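PDB 3BQG: peptide methionine sulfoxide reductase msrA/msrB from Neisseria meningitidis, which reduces methionine sulfoxide back to methionine, the task of its MsrA domain, probably to repair oxidised proteins. Local coordinates for residues S67-L72 with A111-R116. The protein carries 1 engineered substitution. Numbering follows the deposited sequence.
Sequences SLDDIL and AAALKR
Leu72 and Ala113 meet methyl to methyl, and this one touch carries most of the contact. The Ala113 side chain is aimed almost straight at Leu72: its CB stops 3.6 Å from Leu72 CD1, with the Ala113 CA, its CB and that methyl nearly in line. Leu72 reaches forward through its CD1 branch. CG sits beside the backbone N (chi1 -66°) and chi2 is extended, which brings CD1 forward while CD2 is turned back from the alanine, 5.7 Å from Ala113 CB.

Asp69, one helical turn earlier, approaches the same methyl from another direction. Its CG is anti to the backbone N (chi1 -178°), so the carboxylate swings out beside helix 106-117 and OD1 lies 4.2 Å from Ala113 CB, a looser touch than the leucine's. Seen from that methyl, OD1 and Leu72 CD1 lie roughly at right angles. Arg116 NE is 6.5 Å from Asp69 OD1, too far for a salt bridge, though the opposite charges may attract weakly. Asp69 CA and Ala113 CA come within 7.0 Å, a close approach for two helices, at a point where one partner is only an alanine.

A capping box starts the first helix: Asp70 N donates to Ser67 OG at 3.2 Å, and Ser67 N returns a bond to Asp70 OD2 at 3.0 Å, meeting the carboxylate from above its plane.

Leu68 extends the join between the helices, resting on Val109 and Glu106, and it also reaches Ile6 and Tyr61 on the sheet. Helix 68-78 is the second crossover helix of a ferredoxin-like beta-alpha-beta-beta-alpha-beta core, and Ile71 seats it on strands 3-10 and 54-62. Helix 106-117 is its neighbour, making the beta-alpha-beta crossover from strand 97-101 to the parallel edge strand 128-131.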
loop_
_atom_site.group_PDB
_atom_site.type_symbol
_atom_site.label_atom_id
_atom_site.label_comp_id
_atom_site.label_asym_id
_atom_site.label_seq_id
_atom_site.Cartn_x
_atom_site.Cartn_y
_atom_site.Cartn_z
ATOM N N SER A 67 -0.748 12.839 -9.184
ATOM C CA SER A 67 0.226 12.169 -10.035
ATOM C C SER A 67 0.728 10.965 -9.235
ATOM O O SER A 67 0.517 10.898 -8.021
ATOM C CB SER A 67 1.401 13.103 -10.338
ATOM O OG SER A 67 2.149 13.379 -9.160
ATOM N N LEU A 68 1.384 10.023 -9.903
ATOM C CA LEU A 68 1.914 8.849 -9.219
ATOM C C LEU A 68 2.851 9.274 -8.088
ATOM O O LEU A 68 2.907 8.627 -7.043
ATOM C CB LEU A 68 2.671 7.952 -10.202
ATOM C CG LEU A 68 3.405 6.732 -9.626
ATOM C CD1 LEU A 68 2.473 5.898 -8.752
ATOM C CD2 LEU A 68 3.952 5.894 -10.777
ATOM N N ASP A 69 3.586 10.363 -8.292
ATOM C CA ASP A 69 4.497 10.830 -7.256
ATOM C C ASP A 69 3.734 11.308 -6.032
ATOM O O ASP A 69 4.129 11.016 -4.906
ATOM C CB ASP A 69 5.388 11.966 -7.753
ATOM C CG ASP A 69 6.376 12.412 -6.692
ATOM O OD1 ASP A 69 7.266 11.601 -6.337
ATOM O OD2 ASP A 69 6.254 13.556 -6.200
ATOM N N ASP A 70 2.651 12.055 -6.247
ATOM C CA ASP A 70 1.852 12.530 -5.121
ATOM C C ASP A 70 1.440 11.313 -4.304
ATOM O O ASP A 70 1.576 11.298 -3.080
ATOM C CB ASP A 70 0.587 13.259 -5.589
ATOM C CG ASP A 70 0.885 14.509 -6.390
ATOM O OD1 ASP A 70 1.983 15.086 -6.230
ATOM O OD2 ASP A 70 0.005 14.924 -7.175
ATOM N N ILE A 71 0.937 10.288 -4.991
ATOM C CA ILE A 71 0.508 9.058 -4.321
ATOM C C ILE A 71 1.662 8.443 -3.527
ATOM O O ILE A 71 1.474 7.979 -2.400
ATOM C CB ILE A 71 -0.008 8.011 -5.336
ATOM C CG1 ILE A 71 -1.302 8.505 -5.993
ATOM C CG2 ILE A 71 -0.237 6.674 -4.636
ATOM C CD1 ILE A 71 -2.478 8.646 -5.026
ATOM N N LEU A 72 2.856 8.437 -4.117
ATOM C CA LEU A 72 4.012 7.869 -3.435
ATOM C C LEU A 72 4.421 8.693 -2.211
ATOM O O LEU A 72 4.844 8.133 -1.196
ATOM C CB LEU A 72 5.189 7.723 -4.404
ATOM C CG LEU A 72 4.958 6.709 -5.534
ATOM C CD1 LEU A 72 6.211 6.593 -6.394
ATOM C CD2 LEU A 72 4.602 5.346 -4.942
ATOM N N ALA A 111 11.335 4.077 -8.919
ATOM C CA ALA A 111 12.733 4.005 -8.487
ATOM C C ALA A 111 13.306 5.391 -8.178
ATOM O O ALA A 111 14.066 5.560 -7.219
ATOM C CB ALA A 111 13.581 3.323 -9.553
ATOM N N ALA A 112 12.942 6.379 -8.990
ATOM C CA ALA A 112 13.419 7.744 -8.789
ATOM C C ALA A 112 12.855 8.299 -7.485
ATOM O O ALA A 112 13.541 9.024 -6.756
ATOM C CB ALA A 112 12.992 8.630 -9.965
ATOM N N ALA A 113 11.601 7.966 -7.199
ATOM C CA ALA A 113 10.958 8.428 -5.973
ATOM C C ALA A 113 11.654 7.806 -4.762
ATOM O O ALA A 113 11.839 8.459 -3.739
ATOM C CB ALA A 113 9.475 8.060 -5.978
ATOM N N LEU A 114 12.028 6.537 -4.879
ATOM C CA LEU A 114 12.716 5.853 -3.789
ATOM C C LEU A 114 14.115 6.441 -3.583
ATOM O O LEU A 114 14.579 6.593 -2.449
ATOM C CB LEU A 114 12.823 4.353 -4.084
ATOM C CG LEU A 114 11.532 3.544 -3.924
ATOM C CD1 LEU A 114 11.744 2.139 -4.408
ATOM C CD2 LEU A 114 11.114 3.537 -2.466
ATOM N N LYS A 115 14.788 6.775 -4.678
ATOM C CA LYS A 115 16.126 7.343 -4.571
ATOM C C LYS A 115 16.062 8.648 -3.788
ATOM O O LYS A 115 16.920 8.916 -2.951
ATOM C CB LYS A 115 16.720 7.595 -5.964
ATOM C CG LYS A 115 18.148 8.123 -5.939
ATOM C CD LYS A 115 18.739 8.239 -7.340
ATOM C CE LYS A 115 20.221 8.593 -7.283
ATOM N NZ LYS A 115 20.825 8.737 -8.631
ATOM N N ARG A 116 15.034 9.454 -4.054
ATOM C CA ARG A 116 14.872 10.729 -3.362
ATOM C C ARG A 116 14.537 10.526 -1.888
ATOM O O ARG A 116 15.037 11.254 -1.032
ATOM C CB ARG A 116 13.779 11.574 -4.030
ATOM C CG ARG A 116 14.156 12.086 -5.421
ATOM C CD ARG A 116 13.033 12.893 -6.065
ATOM N NE ARG A 116 13.408 13.381 -7.390
ATOM C CZ ARG A 116 14.398 14.241 -7.616
ATOM N NH1 ARG A 116 15.115 14.710 -6.604
ATOM N NH2 ARG A 116 14.674 14.637 -8.855
#